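Local atomic coordinates of MNMC2 (Aquifex aeolicus, PDB entry 3VYW), a protein that binds S-adenosylmethionine and acts as a tRNA methyltransferase in modification of the wobble uridine, without the oxidase domain usually fused to it. Residues E160-E164 against R165-K169. Sequence-based numbering, arbitrary orientation.
Sequences EYEGE and RLSLK
The hydroxyl of S167 donates to the carboxylate of E162 across a tight beta hairpin, OG to OE1 2.7 Å, meeting the oxygen on its syn side but 32° out of the carboxylate plane. E162 gets there by folding back: its CG stands anti to the backbone N (chi1 -165°) and the chain then bends at chi2, which lays the acid over S167. The other oxygen, OE2, forms a salt bridge with R126 of strand 126-133, so each carboxylate oxygen has a partner, which should restrain the group's rotation. Replacing S167 by an alanine would remove the hydroxyl, and is likely to leave OE1 without this donor and the carboxylate freer to turn about its link to R126. E162 and S167 form a non-hydrogen-bonded antiparallel pair; the neighbouring hydrogen-bonded pair, Y161 with L168, ties the strands by two backbone bonds, Y161 N to L168 O (3.0 Å) and L168 N to Y161 O (2.9 Å), the latter nearly straight at 172°. On the face of Y161 and L168, their CB atoms pack 4.1 Å apart. The Y161 ring reaches toward the turn and crosses the L166 side chain at about a right angle, its CD2 4.1 Å from L166 CD2; R157 of helix 148-157 adds a cation-pi contact to this ring, and L166 and L168 also pack on that helix. In the turn, G163 to R165, R165 NH1 hydrogen-bonds P123 O and the guanidinium makes a cation-pi contact with W119. The hairpin thus adds 160-162 as the outermost strand beside 166-172 in the Rossmann-like methyltransferase sheet. Its two faces differ in chemistry: apolar packing joins one to helix 148-157, while on the other the S167-E162-R126 chain links three successive strands.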
ATOM      1  N   GLU A 160       9.712  -9.454 -16.007  1.00 48.32           N
ATOM      2  CA  GLU A 160       8.996  -9.056 -17.177  1.00 51.25           C
ATOM      3  C   GLU A 160       8.565 -10.292 -17.923  1.00 49.00           C
ATOM      4  O   GLU A 160       9.329 -11.194 -18.095  1.00 42.89           O
ATOM      5  CB  GLU A 160       9.847  -8.127 -18.028  1.00 56.01           C
ATOM      6  CG  GLU A 160       9.304  -6.712 -18.091  1.00 76.86           C
ATOM      7  CD  GLU A 160      10.350  -5.659 -18.414  1.00 89.95           C
ATOM      8  OE1 GLU A 160      10.133  -4.864 -19.346  1.00 90.90           O
ATOM      9  OE2 GLU A 160      11.384  -5.615 -17.723  1.00 93.91           O
ATOM     10  N   TYR A 161       7.302 -10.354 -18.283  1.00 45.94           N
ATOM     11  CA  TYR A 161       6.795 -11.462 -19.036  1.00 46.07           C
ATOM     12  C   TYR A 161       5.613 -11.110 -19.921  1.00 51.58           C
ATOM     13  O   TYR A 161       4.727 -10.419 -19.518  1.00 53.47           O
ATOM     14  CB  TYR A 161       6.405 -12.566 -18.088  1.00 40.98           C
ATOM     15  CG  TYR A 161       5.833 -13.766 -18.757  1.00 43.20           C
ATOM     16  CD1 TYR A 161       6.642 -14.690 -19.364  1.00 45.77           C
ATOM     17  CD2 TYR A 161       4.493 -13.980 -18.781  1.00 40.24           C
ATOM     18  CE1 TYR A 161       6.117 -15.788 -19.979  1.00 43.70           C
ATOM     19  CE2 TYR A 161       3.971 -15.072 -19.390  1.00 40.19           C
ATOM     20  CZ  TYR A 161       4.788 -15.971 -19.988  1.00 45.97           C
ATOM     21  OH  TYR A 161       4.263 -17.064 -20.593  1.00 45.82           O
ATOM     22  N   GLU A 162       5.591 -11.624 -21.132  1.00 57.99           N
ATOM     23  CA  GLU A 162       4.446 -11.458 -22.003  1.00 65.06           C
ATOM     24  C   GLU A 162       3.981 -12.794 -22.544  1.00 65.70           C
ATOM     25  O   GLU A 162       4.766 -13.584 -22.964  1.00 71.70           O
ATOM     26  CB  GLU A 162       4.777 -10.501 -23.127  1.00 66.86           C
ATOM     27  CG  GLU A 162       3.567  -9.995 -23.852  1.00 74.32           C
ATOM     28  CD  GLU A 162       2.797  -8.990 -23.055  1.00 80.92           C
ATOM     29  OE1 GLU A 162       3.418  -8.247 -22.281  1.00 84.95           O
ATOM     30  OE2 GLU A 162       1.571  -8.939 -23.219  1.00 85.93           O
ATOM     31  N   GLY A 163       2.699 -13.057 -22.515  1.00 63.36           N
ATOM     32  CA  GLY A 163       2.227 -14.393 -22.742  1.00 60.88           C
ATOM     33  C   GLY A 163       0.826 -14.330 -23.224  1.00 61.64           C
ATOM     34  O   GLY A 163       0.280 -13.271 -23.327  1.00 64.43           O
ATOM     35  N   GLU A 164       0.242 -15.458 -23.556  1.00 66.29           N
ATOM     36  CA  GLU A 164      -1.079 -15.376 -24.084  1.00 72.99           C
ATOM     37  C   GLU A 164      -2.020 -14.848 -23.052  1.00 74.54           C
ATOM     38  O   GLU A 164      -2.729 -13.890 -23.312  1.00 83.26           O
ATOM     39  CB  GLU A 164      -1.555 -16.737 -24.581  1.00 74.97           C
ATOM     40  CG  GLU A 164      -1.492 -17.844 -23.553  1.00 91.30           C
ATOM     41  CD  GLU A 164      -2.028 -19.175 -24.054  1.00 92.84           C
ATOM     42  OE1 GLU A 164      -3.163 -19.535 -23.685  1.00 90.15           O
ATOM     43  OE2 GLU A 164      -1.309 -19.864 -24.804  1.00 89.54           O
ATOM     44  N   ARG A 165      -2.134 -15.560 -21.944  1.00 64.12           N
ATOM     45  CA  ARG A 165      -2.902 -15.128 -20.788  1.00 57.20           C
ATOM     46  C   ARG A 165      -2.380 -13.966 -19.966  1.00 53.54           C
ATOM     47  O   ARG A 165      -3.135 -13.216 -19.425  1.00 62.89           O
ATOM     48  CB  ARG A 165      -3.212 -16.289 -19.885  1.00 52.07           C
ATOM     49  CG  ARG A 165      -4.055 -17.323 -20.545  1.00 59.02           C
ATOM     50  CD  ARG A 165      -4.657 -18.254 -19.533  1.00 65.16           C
ATOM     51  NE  ARG A 165      -3.637 -18.868 -18.713  1.00 62.05           N
ATOM     52  CZ  ARG A 165      -3.880 -19.738 -17.762  1.00 61.12           C
ATOM     53  NH1 ARG A 165      -5.107 -20.114 -17.500  1.00 52.93           N
ATOM     54  NH2 ARG A 165      -2.883 -20.242 -17.078  1.00 62.23           N
ATOM     55  N   LEU A 166      -1.086 -13.868 -19.803  1.00 50.40           N
ATOM     56  CA  LEU A 166      -0.572 -13.033 -18.767  1.00 51.45           C
ATOM     57  C   LEU A 166       0.405 -11.996 -19.218  1.00 51.61           C
ATOM     58  O   LEU A 166       1.339 -12.293 -19.887  1.00 48.62           O
ATOM     59  CB  LEU A 166       0.078 -13.909 -17.716  1.00 48.55           C
ATOM     60  CG  LEU A 166       0.837 -13.191 -16.628  1.00 46.64           C
ATOM     61  CD1 LEU A 166      -0.096 -12.437 -15.734  1.00 43.03           C
ATOM     62  CD2 LEU A 166       1.609 -14.188 -15.830  1.00 46.91           C
ATOM     63  N   SER A 167       0.209 -10.764 -18.802  1.00 52.32           N
ATOM     64  CA  SER A 167       1.216  -9.758 -19.008  1.00 51.67           C
ATOM     65  C   SER A 167       1.738  -9.270 -17.671  1.00 50.41           C
ATOM     66  O   SER A 167       0.983  -8.910 -16.833  1.00 49.45           O
ATOM     67  CB  SER A 167       0.636  -8.615 -19.777  1.00 47.93           C
ATOM     68  OG  SER A 167       1.676  -7.860 -20.315  1.00 57.63           O
ATOM     69  N   LEU A 168       3.036  -9.303 -17.467  1.00 45.91           N
ATOM     70  CA  LEU A 168       3.619  -8.920 -16.202  1.00 43.67           C
ATOM     71  C   LEU A 168       4.727  -7.908 -16.358  1.00 43.28           C
ATOM     72  O   LEU A 168       5.630  -8.119 -17.090  1.00 46.79           O
ATOM     73  CB  LEU A 168       4.188 -10.170 -15.550  1.00 37.75           C
ATOM     74  CG  LEU A 168       4.041 -10.465 -14.076  1.00 38.39           C
ATOM     75  CD1 LEU A 168       5.004 -11.560 -13.708  1.00 38.77           C
ATOM     76  CD2 LEU A 168       4.294  -9.254 -13.233  1.00 34.20           C
ATOM     77  N   LYS A 169       4.657  -6.786 -15.688  1.00 45.48           N
ATOM     78  CA  LYS A 169       5.839  -5.984 -15.529  1.00 47.13           C
ATOM     79  C   LYS A 169       5.976  -5.516 -14.126  1.00 41.92           C
ATOM     80  O   LYS A 169       5.130  -4.845 -13.640  1.00 44.71           O
ATOM     81  CB  LYS A 169       5.842  -4.780 -16.443  1.00 49.42           C
ATOM     82  CG  LYS A 169       4.835  -4.829 -17.551  1.00 59.78           C
ATOM     83  CD  LYS A 169       5.389  -4.263 -18.843  1.00 71.28           C
ATOM     84  CE  LYS A 169       4.528  -3.132 -19.360  1.00 69.39           C
ATOM     85  NZ  LYS A 169       3.115  -3.530 -19.553  1.00 73.08           N
TER